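Local coordinates for protein protelomerase (Agrobacterium tumefaciens, PDB 4F43) that generates and protects the hairpin DNA ends of a linear chromosome, probably by cutting and rejoining strands as a telomere resolvase, at residues G149-R153 with Y198-T204; E190-F194 with G292-N296; K283-A288 with S301-M305. The protein carries 1 engineered substitution. All blocks are in the same frame, centred on the assembly; numbering follows the deposited sequence.

Interaction 1. Residues G149-R153 with Y198-T204; sequences GMTGR and YEIPVLT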
loop_
_atom_site.group_PDB
_atom_site.type_symbol
_atom_site.label_atom_id
_atom_site.label_comp_id
_atom_site.label_asym_id
_atom_site.label_seq_id
_atom_site.Cartn_x
_atom_site.Cartn_y
_atom_site.Cartn_z
ATOM N N GLY A 149 -9.666 3.978 -9.162
ATOM C CA GLY A 149 -9.792 3.414 -10.494
ATOM C C GLY A 149 -9.300 4.336 -11.595
ATOM O O GLY A 149 -8.769 3.875 -12.606
ATOM N N MET A 150 -9.466 5.640 -11.396
ATOM C CA MET A 150 -9.147 6.622 -12.433
ATOM C C MET A 150 -7.713 7.151 -12.376
ATOM O O MET A 150 -6.998 7.126 -13.379
ATOM C CB MET A 150 -10.137 7.788 -12.390
ATOM C CG MET A 150 -11.561 7.429 -12.807
ATOM S SD MET A 150 -11.750 7.103 -14.574
ATOM C CE MET A 150 -11.735 5.313 -14.614
ATOM N N THR A 151 -7.294 7.638 -11.212
ATOM C CA THR A 151 -5.960 8.223 -11.083
ATOM C C THR A 151 -4.902 7.189 -10.700
ATOM O O THR A 151 -3.707 7.425 -10.863
ATOM C CB THR A 151 -5.933 9.402 -10.081
ATOM O OG1 THR A 151 -4.788 10.224 -10.337
ATOM C CG2 THR A 151 -5.877 8.897 -8.652
ATOM N N GLY A 152 -5.349 6.048 -10.185
ATOM C CA GLY A 152 -4.464 4.927 -9.926
ATOM C C GLY A 152 -3.649 4.990 -8.650
ATOM O O GLY A 152 -2.778 4.151 -8.429
ATOM N N ARG A 153 -3.924 5.976 -7.802
ATOM C CA ARG A 153 -3.220 6.079 -6.529
ATOM C C ARG A 153 -3.716 5.021 -5.545
ATOM O O ARG A 153 -4.829 4.509 -5.675
ATOM C CB ARG A 153 -3.369 7.481 -5.931
ATOM C CG ARG A 153 -2.826 8.606 -6.803
ATOM C CD ARG A 153 -1.424 8.305 -7.308
ATOM N NE ARG A 153 -1.424 7.859 -8.698
ATOM C CZ ARG A 153 -0.332 7.499 -9.365
ATOM N NH1 ARG A 153 -0.423 7.107 -10.628
ATOM N NH2 ARG A 153 0.850 7.527 -8.764
ATOM N N TYR A 198 4.831 15.101 -8.998
ATOM C CA TYR A 198 5.097 14.656 -10.363
ATOM C C TYR A 198 3.814 14.422 -11.158
ATOM O O TYR A 198 2.735 14.262 -10.587
ATOM C CB TYR A 198 5.983 13.404 -10.367
ATOM C CG TYR A 198 5.349 12.171 -9.760
ATOM C CD1 TYR A 198 4.919 11.125 -10.563
ATOM C CD2 TYR A 198 5.189 12.048 -8.384
ATOM C CE1 TYR A 198 4.346 9.993 -10.018
ATOM C CE2 TYR A 198 4.613 10.921 -7.829
ATOM C CZ TYR A 198 4.193 9.896 -8.652
ATOM O OH TYR A 198 3.620 8.772 -8.105
ATOM N N GLU A 199 3.947 14.406 -12.481
ATOM C CA GLU A 199 2.798 14.321 -13.375
ATOM C C GLU A 199 2.385 12.877 -13.650
ATOM O O GLU A 199 3.220 12.029 -13.961
ATOM C CB GLU A 199 3.102 15.047 -14.688
ATOM C CG GLU A 199 1.896 15.269 -15.583
ATOM C CD GLU A 199 2.226 16.108 -16.804
ATOM O OE1 GLU A 199 1.770 17.270 -16.871
ATOM O OE2 GLU A 199 2.942 15.608 -17.695
ATOM N N ILE A 200 1.087 12.609 -13.529
ATOM C CA ILE A 200 0.542 11.277 -13.769
ATOM C C ILE A 200 -0.630 11.334 -14.747
ATOM O O ILE A 200 -1.351 12.328 -14.798
ATOM C CB ILE A 200 0.064 10.617 -12.459
ATOM C CG1 ILE A 200 -0.965 11.505 -11.755
ATOM C CG2 ILE A 200 1.241 10.334 -11.545
ATOM C CD1 ILE A 200 -1.583 10.869 -10.530
ATOM N N PRO A 201 -0.818 10.267 -15.537
ATOM C CA PRO A 201 -1.954 10.207 -16.460
ATOM C C PRO A 201 -3.250 9.863 -15.736
ATOM O O PRO A 201 -3.220 9.275 -14.655
ATOM C CB PRO A 201 -1.569 9.068 -17.405
ATOM C CG PRO A 201 -0.709 8.182 -16.575
ATOM C CD PRO A 201 0.077 9.105 -15.687
ATOM N N VAL A 202 -4.378 10.234 -16.334
ATOM C CA VAL A 202 -5.689 9.880 -15.803
ATOM C C VAL A 202 -6.557 9.263 -16.894
ATOM O O VAL A 202 -6.344 9.506 -18.081
ATOM C CB VAL A 202 -6.408 11.098 -15.193
ATOM C CG1 VAL A 202 -5.771 11.476 -13.868
ATOM C CG2 VAL A 202 -6.381 12.269 -16.154
ATOM N N LEU A 203 -7.537 8.464 -16.485
ATOM C CA LEU A 203 -8.341 7.694 -17.431
ATOM C C LEU A 203 -9.678 8.362 -17.751
ATOM O O LEU A 203 -10.533 7.780 -18.415
ATOM C CB LEU A 203 -8.547 6.268 -16.914
ATOM C CG LEU A 203 -7.237 5.534 -16.610
ATOM C CD1 LEU A 203 -7.498 4.106 -16.166
ATOM C CD2 LEU A 203 -6.316 5.565 -17.819
ATOM N N THR A 204 -9.845 9.588 -17.268
ATOM C CA THR A 204 -10.976 10.428 -17.647
ATOM C C THR A 204 -10.518 11.880 -17.571
ATOM O O THR A 204 -9.443 12.157 -17.041
ATOM C CB THR A 204 -12.199 10.204 -16.736
ATOM O OG1 THR A 204 -13.347 10.850 -17.302
ATOM C CG2 THR A 204 -11.941 10.757 -15.347
#
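Met150 and Leu203 share the single backbone bond of this contact, a weak one from Leu203 N to Met150 O (3.4 Å). Van der Waals contacts lie beside it. The Leu203 side chain lies along the carbonyls of Gly149 and Met150. The Met150 chain, bent at its second and third torsions, makes an apolar contact with Leu203 CB through CE and sets SD 3.7 Å from Thr204 CG2. Ile200 CD1 presses on Thr151 OG1 at 3.3 Å, and this buried hydroxyl has no polar partner in the model.

The polar interactions centre on Arg153. Its chain doubles back (chi2 -49°, chi3 102°), bringing NE to Thr151 O at 3.2 Å with this oxygen almost exactly in the guanidinium plane; NH1 adds a weak second bond to it and a firmer one to Ile290 O. Ile200 CD1 sits over one guanidinium face, 3.5 Å from NE. Tyr198 OH comes to the edge near NH2, at an angle too poor for a hydrogen bond.

Within the catalytic domain, the contact joins the C-terminal end of helix 140-151 and the turn after it to edge strand 198-201 and the residues that follow it, with strand 177-180 beside both and helices 124-134 and 263-276 packed around them.

Interaction 2. Residues E190-F194 with G292-N296; sequences EGTKF and GHNNN. With nucleotides of chain B.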
loop_
_atom_site.group_PDB
_atom_site.type_symbol
_atom_site.label_atom_id
_atom_site.label_comp_id
_atom_site.label_asym_id
_atom_site.label_seq_id
_atom_site.Cartn_x
_atom_site.Cartn_y
_atom_site.Cartn_z
ATOM N N GLU A 190 16.619 8.663 -0.855
ATOM C CA GLU A 190 17.301 9.693 -1.630
ATOM C C GLU A 190 16.648 9.900 -2.994
ATOM O O GLU A 190 16.453 11.034 -3.432
ATOM C CB GLU A 190 18.782 9.342 -1.805
ATOM C CG GLU A 190 19.703 9.972 -0.772
ATOM C CD GLU A 190 19.975 11.438 -1.051
ATOM O OE1 GLU A 190 19.560 11.931 -2.122
ATOM O OE2 GLU A 190 20.606 12.098 -0.199
ATOM N N GLY A 191 16.310 8.800 -3.658
ATOM C CA GLY A 191 15.731 8.860 -4.988
ATOM C C GLY A 191 14.301 8.363 -5.058
ATOM O O GLY A 191 13.909 7.715 -6.029
ATOM N N THR A 192 13.518 8.663 -4.027
ATOM C CA THR A 192 12.112 8.280 -4.001
ATOM C C THR A 192 11.223 9.498 -4.222
ATOM O O THR A 192 11.710 10.625 -4.305
ATOM C CB THR A 192 11.728 7.602 -2.671
ATOM O OG1 THR A 192 11.806 8.555 -1.605
ATOM C CG2 THR A 192 12.662 6.436 -2.380
ATOM N N LYS A 193 9.917 9.268 -4.315
ATOM C CA LYS A 193 8.969 10.345 -4.581
ATOM C C LYS A 193 8.467 11.005 -3.298
ATOM O O LYS A 193 7.334 11.482 -3.240
ATOM C CB LYS A 193 7.785 9.822 -5.398
ATOM C CG LYS A 193 8.168 9.220 -6.739
ATOM C CD LYS A 193 8.807 10.255 -7.648
ATOM C CE LYS A 193 9.153 9.657 -8.998
ATOM N NZ LYS A 193 9.848 10.637 -9.874
ATOM N N PHE A 194 9.314 11.032 -2.276
ATOM C CA PHE A 194 8.956 11.655 -1.008
ATOM C C PHE A 194 8.951 13.174 -1.131
ATOM O O PHE A 194 9.992 13.790 -1.361
ATOM C CB PHE A 194 9.915 11.218 0.099
ATOM C CG PHE A 194 9.600 11.812 1.442
ATOM C CD1 PHE A 194 8.538 11.334 2.193
ATOM C CD2 PHE A 194 10.366 12.844 1.956
ATOM C CE1 PHE A 194 8.244 11.879 3.429
ATOM C CE2 PHE A 194 10.077 13.391 3.191
ATOM C CZ PHE A 194 9.014 12.907 3.929
ATOM N N GLY A 292 5.544 6.006 -9.680
ATOM C CA GLY A 292 6.440 6.703 -8.775
ATOM C C GLY A 292 7.261 5.758 -7.922
ATOM O O GLY A 292 6.910 5.474 -6.776
ATOM N N HIS A 293 8.361 5.268 -8.483
ATOM C CA HIS A 293 9.220 4.324 -7.781
ATOM C C HIS A 293 10.591 4.917 -7.486
ATOM O O HIS A 293 10.880 6.057 -7.850
ATOM C CB HIS A 293 9.383 3.038 -8.597
ATOM C CG HIS A 293 8.155 2.186 -8.636
ATOM N ND1 HIS A 293 7.970 1.189 -9.571
ATOM C CD2 HIS A 293 7.049 2.178 -7.854
ATOM C CE1 HIS A 293 6.804 0.607 -9.365
ATOM N NE2 HIS A 293 6.224 1.186 -8.329
ATOM N N ASN A 294 11.426 4.128 -6.818
ATOM C CA ASN A 294 12.803 4.509 -6.533
ATOM C C ASN A 294 13.560 4.794 -7.827
ATOM O O ASN A 294 13.246 4.224 -8.871
ATOM C CB ASN A 294 13.497 3.394 -5.745
ATOM C CG ASN A 294 14.899 3.768 -5.310
ATOM O OD1 ASN A 294 15.191 4.935 -5.054
ATOM N ND2 ASN A 294 15.778 2.774 -5.229
ATOM N N ASN A 295 14.547 5.683 -7.757
ATOM C CA ASN A 295 15.359 6.014 -8.924
ATOM C C ASN A 295 16.038 4.789 -9.525
ATOM O O ASN A 295 16.631 3.982 -8.808
ATOM C CB ASN A 295 16.404 7.078 -8.577
ATOM C CG ASN A 295 16.006 8.462 -9.050
ATOM O OD1 ASN A 295 15.353 8.614 -10.083
ATOM N ND2 ASN A 295 16.400 9.482 -8.297
ATOM N N ASN A 296 15.922 4.653 -10.844
ATOM C CA ASN A 296 16.527 3.550 -11.585
ATOM C C ASN A 296 16.029 2.169 -11.160
ATOM O O ASN A 296 16.724 1.168 -11.333
ATOM C CB ASN A 296 18.055 3.614 -11.500
ATOM C CG ASN A 296 18.597 5.003 -11.776
ATOM O OD1 ASN A 296 19.445 5.509 -11.041
ATOM N ND2 ASN A 296 18.102 5.633 -12.837
ATOM P P DC B 15 10.006 2.910 -3.705
ATOM O OP1 DC B 15 9.525 4.307 -3.619
ATOM O OP2 DC B 15 10.332 2.328 -5.027
ATOM O "O5'" DC B 15 11.293 2.751 -2.768
ATOM C "C5'" DC B 15 11.233 3.194 -1.416
ATOM C "C4'" DC B 15 12.354 2.609 -0.573
ATOM O "O4'" DC B 15 12.226 1.165 -0.515
ATOM C "C3'" DC B 15 13.772 2.878 -1.076
ATOM O "O3'" DC B 15 14.636 3.126 0.030
ATOM C "C2'" DC B 15 14.126 1.562 -1.758
ATOM C "C1'" DC B 15 13.499 0.609 -0.757
ATOM N N1 DC B 15 13.351 -0.780 -1.251
ATOM C C2 DC B 15 13.522 -1.838 -0.354
ATOM O O2 DC B 15 13.790 -1.589 0.830
ATOM N N3 DC B 15 13.388 -3.109 -0.809
ATOM C C4 DC B 15 13.098 -3.329 -2.094
ATOM N N4 DC B 15 12.974 -4.598 -2.497
ATOM C C5 DC B 15 12.922 -2.256 -3.021
ATOM C C6 DC B 15 13.056 -1.007 -2.564
ATOM P P DA B 16 16.209 3.359 -0.207
ATOM O OP1 DA B 16 16.723 4.170 0.917
ATOM O OP2 DA B 16 16.395 3.835 -1.596
ATOM O "O5'" DA B 16 16.828 1.884 -0.111
ATOM C "C5'" DA B 16 17.061 1.275 1.158
ATOM C "C4'" DA B 16 17.237 -0.228 1.027
ATOM O "O4'" DA B 16 16.520 -0.691 -0.146
ATOM C "C3'" DA B 16 18.676 -0.706 0.839
ATOM O "O3'" DA B 16 18.843 -2.003 1.414
ATOM C "C2'" DA B 16 18.779 -0.770 -0.679
ATOM C "C1'" DA B 16 17.422 -1.387 -0.984
ATOM N N9 DA B 16 16.984 -1.250 -2.369
ATOM C C8 DA B 16 16.888 -0.100 -3.098
ATOM N N7 DA B 16 16.457 -0.287 -4.323
ATOM C C5 DA B 16 16.258 -1.654 -4.401
ATOM C C6 DA B 16 15.807 -2.494 -5.439
ATOM N N6 DA B 16 15.462 -2.048 -6.650
ATOM N N1 DA B 16 15.724 -3.815 -5.182
ATOM C C2 DA B 16 16.070 -4.260 -3.969
ATOM N N3 DA B 16 16.506 -3.571 -2.917
ATOM C C4 DA B 16 16.578 -2.263 -3.204
HETATM O O HOH W 1 16.009 6.528 -2.555
HETATM O O HOH W 2 9.240 6.702 -4.677
HETATM O O HOH W 3 12.428 9.722 -9.051
#
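Asn295 and Gly191 tie two loops together through one short backbone bond, Asn295 N to Gly191 O at 2.7 Å. It is bent, with 131° at the hydrogen. The same carbonyl oxygen receives a CA-H contact from Asn294, and Asn295 ND2 rests 3.4 Å from Gly191 CA, so the glycine is closely packed by its partner loop.

Asn294 carries the contact onward to the DNA. Its CB lies 3.4 Å from OP2 of DC15 of chain B, an oxygen hydrogen-bonded by Asn294 N (2.8 Å). CG then swings opposite the backbone N (chi1 -175°), which directs the amide past Gly191 toward the next nucleotide. OD1 ends 3.2 Å from Gly191 O; both are acceptors, so no bond joins them, but water 1 donates to OD1 and to OP2 of DA16 of chain B. ND2 reaches N7 of the DA16 base at 3.3 Å, a weak bond to the major-groove edge of the adenine.

The 292-296 loop, directly after helix 283-291, is thus a DNA-binding element of the telomere resolvase catalytic domain, and the 190-194 loop, between strands 177-180 and 198-201, lies against it and shares the DNA surface. Thr192 contributes here, its CG2 packing on the DC15 sugar.

Lys193 lays its aliphatic part along the other end of the loop, with CG 3.7 Å from Gly292 CA. Its backbone N donates to water 2 (2.7 Å), which passes the link on to OP1 of DC15 and, weakly, to Gly292 O. The NZ end turns away from the phosphates: it donates to water 3, which is weakly bonded to Asn295 OD1, and makes a cation-pi contact with the Tyr198 ring.

Interaction 3. Residues K283-A288 with S301-M305; sequences KNSYFA and SLSYM. With nucleotides of chain B.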
loop_
_atom_site.group_PDB
_atom_site.type_symbol
_atom_site.label_atom_id
_atom_site.label_comp_id
_atom_site.label_asym_id
_atom_site.label_seq_id
_atom_site.Cartn_x
_atom_site.Cartn_y
_atom_site.Cartn_z
ATOM N N LYS A 283 7.864 -0.984 -21.053
ATOM C CA LYS A 283 6.730 -1.114 -20.145
ATOM C C LYS A 283 7.160 -0.868 -18.703
ATOM O O LYS A 283 6.483 -0.161 -17.956
ATOM C CB LYS A 283 6.103 -2.504 -20.276
ATOM C CG LYS A 283 4.586 -2.510 -20.304
ATOM C CD LYS A 283 4.053 -3.916 -20.527
ATOM C CE LYS A 283 2.574 -3.903 -20.870
ATOM N NZ LYS A 283 1.759 -3.294 -19.787
ATOM N N ASN A 284 8.292 -1.453 -18.323
ATOM C CA ASN A 284 8.831 -1.288 -16.978
ATOM C C ASN A 284 9.134 0.172 -16.658
ATOM O O ASN A 284 8.878 0.643 -15.549
ATOM C CB ASN A 284 10.098 -2.133 -16.799
ATOM C CG ASN A 284 9.874 -3.599 -17.121
ATOM O OD1 ASN A 284 10.189 -4.061 -18.218
ATOM N ND2 ASN A 284 9.327 -4.339 -16.164
ATOM N N SER A 285 9.668 0.884 -17.645
ATOM C CA SER A 285 10.038 2.281 -17.464
ATOM C C SER A 285 8.807 3.158 -17.257
ATOM O O SER A 285 8.779 3.996 -16.355
ATOM C CB SER A 285 10.852 2.782 -18.656
ATOM O OG SER A 285 11.378 4.074 -18.403
ATOM N N TYR A 286 7.795 2.958 -18.095
ATOM C CA TYR A 286 6.563 3.729 -18.004
ATOM C C TYR A 286 5.847 3.431 -16.692
ATOM O O TYR A 286 5.337 4.341 -16.033
ATOM C CB TYR A 286 5.650 3.428 -19.193
ATOM C CG TYR A 286 4.465 4.357 -19.293
ATOM C CD1 TYR A 286 4.635 5.694 -19.628
ATOM C CD2 TYR A 286 3.177 3.899 -19.059
ATOM C CE1 TYR A 286 3.555 6.550 -19.721
ATOM C CE2 TYR A 286 2.091 4.748 -19.152
ATOM C CZ TYR A 286 2.286 6.071 -19.482
ATOM O OH TYR A 286 1.210 6.922 -19.575
ATOM N N PHE A 287 5.820 2.154 -16.321
ATOM C CA PHE A 287 5.241 1.736 -15.050
ATOM C C PHE A 287 5.931 2.434 -13.886
ATOM O O PHE A 287 5.276 3.016 -13.025
ATOM C CB PHE A 287 5.339 0.219 -14.889
ATOM C CG PHE A 287 4.178 -0.530 -15.474
ATOM C CD1 PHE A 287 3.671 -0.192 -16.717
ATOM C CD2 PHE A 287 3.597 -1.578 -14.782
ATOM C CE1 PHE A 287 2.602 -0.880 -17.256
ATOM C CE2 PHE A 287 2.531 -2.272 -15.316
ATOM C CZ PHE A 287 2.032 -1.922 -16.555
ATOM N N ALA A 288 7.260 2.385 -13.878
ATOM C CA ALA A 288 8.043 3.024 -12.828
ATOM C C ALA A 288 7.810 4.532 -12.794
ATOM O O ALA A 288 7.831 5.148 -11.728
ATOM C CB ALA A 288 9.520 2.720 -13.013
ATOM N N SER A 301 8.148 -2.822 -10.807
ATOM C CA SER A 301 7.061 -2.809 -11.780
ATOM C C SER A 301 6.629 -4.219 -12.183
ATOM O O SER A 301 5.512 -4.421 -12.666
ATOM C CB SER A 301 7.471 -2.020 -13.026
ATOM O OG SER A 301 8.570 -2.630 -13.679
ATOM N N LEU A 302 7.520 -5.187 -11.982
ATOM C CA LEU A 302 7.236 -6.581 -12.310
ATOM C C LEU A 302 6.035 -7.109 -11.532
ATOM O O LEU A 302 5.362 -8.042 -11.971
ATOM C CB LEU A 302 8.459 -7.458 -12.034
ATOM C CG LEU A 302 9.737 -7.133 -12.811
ATOM C CD1 LEU A 302 10.866 -8.054 -12.382
ATOM C CD2 LEU A 302 9.493 -7.240 -14.309
ATOM N N SER A 303 5.775 -6.509 -10.374
ATOM C CA SER A 303 4.668 -6.929 -9.524
ATOM C C SER A 303 3.333 -6.356 -10.001
ATOM O O SER A 303 2.275 -6.752 -9.514
ATOM C CB SER A 303 4.921 -6.514 -8.072
ATOM O OG SER A 303 6.122 -7.083 -7.576
ATOM N N TYR A 304 3.385 -5.427 -10.952
ATOM C CA TYR A 304 2.172 -4.763 -11.427
ATOM C C TYR A 304 1.682 -5.304 -12.767
ATOM O O TYR A 304 0.694 -4.817 -13.315
ATOM C CB TYR A 304 2.388 -3.250 -11.522
ATOM C CG TYR A 304 2.496 -2.565 -10.181
ATOM C CD1 TYR A 304 1.365 -2.091 -9.531
ATOM C CD2 TYR A 304 3.729 -2.394 -9.564
ATOM C CE1 TYR A 304 1.457 -1.466 -8.304
ATOM C CE2 TYR A 304 3.832 -1.768 -8.336
ATOM C CZ TYR A 304 2.693 -1.306 -7.710
ATOM O OH TYR A 304 2.794 -0.684 -6.486
ATOM N N MET A 305 2.374 -6.309 -13.290
ATOM C CA MET A 305 2.012 -6.882 -14.580
ATOM C C MET A 305 1.416 -8.278 -14.410
ATOM O O MET A 305 2.133 -9.275 -14.370
ATOM C CB MET A 305 3.230 -6.915 -15.505
ATOM C CG MET A 305 4.117 -5.685 -15.377
ATOM S SD MET A 305 5.148 -5.361 -16.818
ATOM C CE MET A 305 6.070 -6.887 -16.945
ATOM P P DA B 13 1.117 -7.007 -5.075
ATOM O OP1 DA B 13 -0.104 -6.390 -5.641
ATOM O OP2 DA B 13 1.780 -8.120 -5.786
ATOM O "O5'" DA B 13 2.202 -5.856 -4.846
ATOM C "C5'" DA B 13 1.902 -4.763 -3.988
ATOM C "C4'" DA B 13 3.084 -3.815 -3.901
ATOM O "O4'" DA B 13 3.850 -4.111 -2.706
ATOM C "C3'" DA B 13 4.068 -3.906 -5.062
ATOM O "O3'" DA B 13 4.580 -2.614 -5.355
ATOM C "C2'" DA B 13 5.158 -4.821 -4.515
ATOM C "C1'" DA B 13 5.193 -4.376 -3.059
ATOM N N9 DA B 13 5.715 -5.376 -2.135
ATOM C C8 DA B 13 5.727 -6.734 -2.286
ATOM N N7 DA B 13 6.269 -7.371 -1.274
ATOM C C5 DA B 13 6.637 -6.362 -0.400
ATOM C C6 DA B 13 7.261 -6.368 0.864
ATOM N N6 DA B 13 7.652 -7.474 1.507
ATOM N N1 DA B 13 7.475 -5.175 1.452
ATOM C C2 DA B 13 7.097 -4.056 0.827
ATOM N N3 DA B 13 6.502 -3.926 -0.356
ATOM C C4 DA B 13 6.300 -5.126 -0.918
#
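A helix-to-loop contact, part apolar and part polar, sets Phe287 and Asn284 of helix 283-291 against Ser301, Tyr304 and Met305, where the chain returns through a short 3-10 turn. Phe287 CB meets Ser301 CB at 3.6 Å. The rim of its ring carries Tyr304 O near the ring plane, 3.7 Å from CE2, while Tyr304 CB lies against CD2. With CG anti to its carbonyl carbon (chi1 -39°) and the chain extended at the next torsion (chi2 -157°), Met305 puts SD above the face of the Phe287 ring, 4.7 Å from the centroid: a Met-aromatic contact at some distance. Lys283 CD flanks the same sulfur.

The polar bond is nearly straight. Asn284 ND2 donates to Ser301 OG at 3.1 Å (167°), with OG in the amide plane; this hydroxyl is also bonded to Leu298 O.

Although Tyr304 starts toward the helix, its ring leads to the DNA, and OH stands 2.9 Å from O3' of DA13 of chain B while bonded to Tyr262 OH. This placement is consistent with the active-site tyrosine of a tyrosine-recombinase-like resolvase. Helix 263-276 packs on Lys283 and Phe287, and helix 97-115 backs Leu302, Ser303 and Met305.

Overall arrangement
Interaction 1 is the buried one of the three: van der Waals packing plus an arginine hydrogen-bonded to backbone carbonyls, between a helix end and a sheet edge, set back from the DNA. Interactions 2 and 3 are partly buried and border the DNA; interaction 2 is largely backbone, amide and water chemistry at phosphates, whereas interaction 3 joins an aromatic and sulfur cluster to a tyrosine beside the DNA backbone. Both use the chain around helix 283-291, and a probable hydrogen bond from His293 N to Ala288 O connects them. Strand 198-201 relates interactions 1 and 2, since Tyr198 packs on Gly292, while Pro201 meets Tyr286 of interaction 3.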